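Local coordinates for protein endoglucanase (Clostridium thermocellum, PDB 2YIK) that probably hydrolyses internal beta-1,4-glucosidic bonds of cellulose, as a family 9 glycoside hydrolase with a mainly helical catalytic core, at residues E331-Y336 and I359-P364. Numbering follows the deposited sequence.
Sequences EINDLY and IDFWKP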
loop_
_atom_site.group_PDB
_atom_site.type_symbol
_atom_site.label_atom_id
_atom_site.label_comp_id
_atom_site.label_asym_id
_atom_site.label_seq_id
_atom_site.Cartn_x
_atom_site.Cartn_y
_atom_site.Cartn_z
ATOM N N GLU A 331 12.467 -14.128 -5.797
ATOM C CA GLU A 331 11.536 -14.929 -6.586
ATOM C C GLU A 331 11.992 -14.915 -8.043
ATOM O O GLU A 331 11.854 -15.904 -8.745
ATOM C CB GLU A 331 10.107 -14.380 -6.464
ATOM C CG GLU A 331 9.545 -14.484 -5.053
ATOM C CD GLU A 331 8.141 -13.911 -4.899
ATOM O OE1 GLU A 331 7.419 -13.749 -5.904
ATOM O OE2 GLU A 331 7.753 -13.630 -3.748
ATOM N N ILE A 332 12.539 -13.788 -8.485
ATOM C CA ILE A 332 13.036 -13.655 -9.848
ATOM C C ILE A 332 14.203 -14.624 -10.035
ATOM O O ILE A 332 14.311 -15.305 -11.057
ATOM C CB ILE A 332 13.496 -12.201 -10.111
ATOM C CG1 ILE A 332 12.268 -11.323 -10.370
ATOM C CG2 ILE A 332 14.497 -12.149 -11.265
ATOM C CD1 ILE A 332 12.560 -9.845 -10.380
ATOM N N ASN A 333 15.068 -14.689 -9.029
ATOM C CA ASN A 333 16.210 -15.577 -9.087
ATOM C C ASN A 333 15.778 -17.036 -9.114
ATOM O O ASN A 333 16.352 -17.839 -9.847
ATOM C CB ASN A 333 17.132 -15.362 -7.892
ATOM C CG ASN A 333 18.297 -16.317 -7.904
ATOM O OD1 ASN A 333 18.386 -17.234 -7.085
ATOM N ND2 ASN A 333 19.186 -16.120 -8.856
ATOM N N ASP A 334 14.775 -17.378 -8.308
ATOM C CA ASP A 334 14.278 -18.750 -8.250
ATOM C C ASP A 334 13.666 -19.165 -9.578
ATOM O O ASP A 334 13.857 -20.287 -10.040
ATOM C CB ASP A 334 13.215 -18.906 -7.155
ATOM C CG ASP A 334 13.803 -18.902 -5.748
ATOM O OD1 ASP A 334 15.033 -19.070 -5.597
ATOM O OD2 ASP A 334 13.017 -18.747 -4.786
ATOM N N LEU A 335 12.932 -18.238 -10.178
ATOM C CA LEU A 335 12.241 -18.446 -11.442
ATOM C C LEU A 335 13.142 -18.601 -12.670
ATOM O O LEU A 335 12.945 -19.497 -13.496
ATOM C CB LEU A 335 11.310 -17.255 -11.683
ATOM C CG LEU A 335 9.799 -17.374 -11.873
ATOM C CD1 LEU A 335 9.222 -18.533 -11.086
ATOM C CD2 LEU A 335 9.182 -16.047 -11.444
ATOM N N TYR A 336 14.135 -17.724 -12.766
ATOM C CA TYR A 336 15.014 -17.671 -13.919
ATOM C C TYR A 336 16.498 -17.976 -13.770
ATOM O O TYR A 336 17.192 -18.095 -14.772
ATOM C CB TYR A 336 14.862 -16.287 -14.549
ATOM C CG TYR A 336 13.430 -15.954 -14.882
ATOM C CD1 TYR A 336 12.764 -16.634 -15.897
ATOM C CD2 TYR A 336 12.727 -14.982 -14.165
ATOM C CE1 TYR A 336 11.433 -16.364 -16.198
ATOM C CE2 TYR A 336 11.387 -14.700 -14.460
ATOM C CZ TYR A 336 10.748 -15.397 -15.484
ATOM O OH TYR A 336 9.434 -15.118 -15.810
ATOM N N ILE A 359 26.373 -14.011 -1.847
ATOM C CA ILE A 359 25.089 -13.400 -2.153
ATOM C C ILE A 359 24.062 -14.499 -2.374
ATOM O O ILE A 359 24.246 -15.370 -3.230
ATOM C CB ILE A 359 25.135 -12.534 -3.447
ATOM C CG1 ILE A 359 25.928 -11.250 -3.206
ATOM C CG2 ILE A 359 23.728 -12.175 -3.890
ATOM C CD1 ILE A 359 27.382 -11.514 -2.984
ATOM N N ASP A 360 23.002 -14.461 -1.576
ATOM C CA ASP A 360 21.893 -15.398 -1.681
ATOM C C ASP A 360 20.694 -14.478 -1.549
ATOM O O ASP A 360 20.443 -13.912 -0.482
ATOM C CB ASP A 360 21.927 -16.437 -0.551
ATOM C CG ASP A 360 20.713 -17.371 -0.566
ATOM O OD1 ASP A 360 19.630 -16.977 -1.052
ATOM O OD2 ASP A 360 20.832 -18.509 -0.066
ATOM N N PHE A 361 19.962 -14.316 -2.643
ATOM C CA PHE A 361 18.825 -13.412 -2.655
ATOM C C PHE A 361 17.793 -13.575 -1.538
ATOM O O PHE A 361 17.200 -12.589 -1.120
ATOM C CB PHE A 361 18.182 -13.419 -4.051
ATOM C CG PHE A 361 19.027 -12.719 -5.096
ATOM C CD1 PHE A 361 19.240 -11.343 -5.028
ATOM C CD2 PHE A 361 19.662 -13.442 -6.109
ATOM C CE1 PHE A 361 20.075 -10.697 -5.944
ATOM C CE2 PHE A 361 20.501 -12.803 -7.033
ATOM C CZ PHE A 361 20.706 -11.428 -6.947
ATOM N N TRP A 362 17.595 -14.790 -1.034
ATOM C CA TRP A 362 16.645 -14.992 0.066
ATOM C C TRP A 362 17.261 -14.739 1.450
ATOM O O TRP A 362 16.536 -14.544 2.428
ATOM C CB TRP A 362 16.077 -16.416 0.053
ATOM C CG TRP A 362 14.916 -16.625 -0.871
ATOM C CD1 TRP A 362 14.856 -17.501 -1.917
ATOM C CD2 TRP A 362 13.638 -15.969 -0.824
ATOM N NE1 TRP A 362 13.625 -17.432 -2.523
ATOM C CE2 TRP A 362 12.855 -16.496 -1.875
ATOM C CE3 TRP A 362 13.077 -14.978 -0.001
ATOM C CZ2 TRP A 362 11.543 -16.082 -2.126
ATOM C CZ3 TRP A 362 11.767 -14.558 -0.248
ATOM C CH2 TRP A 362 11.018 -15.111 -1.305
ATOM N N LYS A 363 18.591 -14.739 1.535
ATOM C CA LYS A 363 19.277 -14.556 2.813
ATOM C C LYS A 363 18.904 -13.276 3.562
ATOM O O LYS A 363 18.685 -13.310 4.773
ATOM C CB LYS A 363 20.801 -14.645 2.615
ATOM C CG LYS A 363 21.616 -14.620 3.902
ATOM C CD LYS A 363 21.110 -15.650 4.903
ATOM C CE LYS A 363 22.045 -15.784 6.107
ATOM N NZ LYS A 363 21.553 -16.858 7.019
ATOM N N PRO A 364 18.816 -12.131 2.864
ATOM C CA PRO A 364 18.453 -10.921 3.609
ATOM C C PRO A 364 17.089 -11.025 4.295
ATOM O O PRO A 364 16.878 -10.456 5.369
ATOM C CB PRO A 364 18.479 -9.838 2.536
ATOM C CG PRO A 364 19.546 -10.327 1.604
ATOM C CD PRO A 364 19.204 -11.797 1.483
HETATM O O HOH W 1 20.578 -16.620 -4.551
#
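In the helical (alpha/alpha)6-barrel fold of family 9, the last turns of helix 322-336 meet the capped turn that leads into helix 363-373, and one indole-carboxylate hydrogen bond joins them. Trp362 NE1 donates to Asp334 OD2 over 2.7 Å, and an N-H...O angle of 171° shows the bond to be nearly straight. The acceptor lies in the indole plane; the N-H reaches it on its syn side, 29° out of the carboxylate plane. Farther along the same indole, Glu331 CG packs 3.9 Å from Trp362 CZ2. One residue before Asp334, Asn333 CB rests 3.6 Å from Phe361 CD2; with Asn333 CG anti to its own backbone nitrogen (chi1 178°), the side chain crosses the ring at about a right angle, and CG and ND2 also touch Phe361 CD2. A water accepts from Phe361 N at 3.1 Å and donates a weak bond to Asn333 OD1. On the loop side, Asp360 OD1 accepts from Trp362 N (3.0 Å), a capping bond that ties down the type I turn from Asp360 to Lys363. Asn333 also belongs to a calcium site with Asp337, Ser340 and Glu344, linking the contact to helix 342-350, while Tyr406, from helix 392-408, and His410 meet the indole edge-to-face.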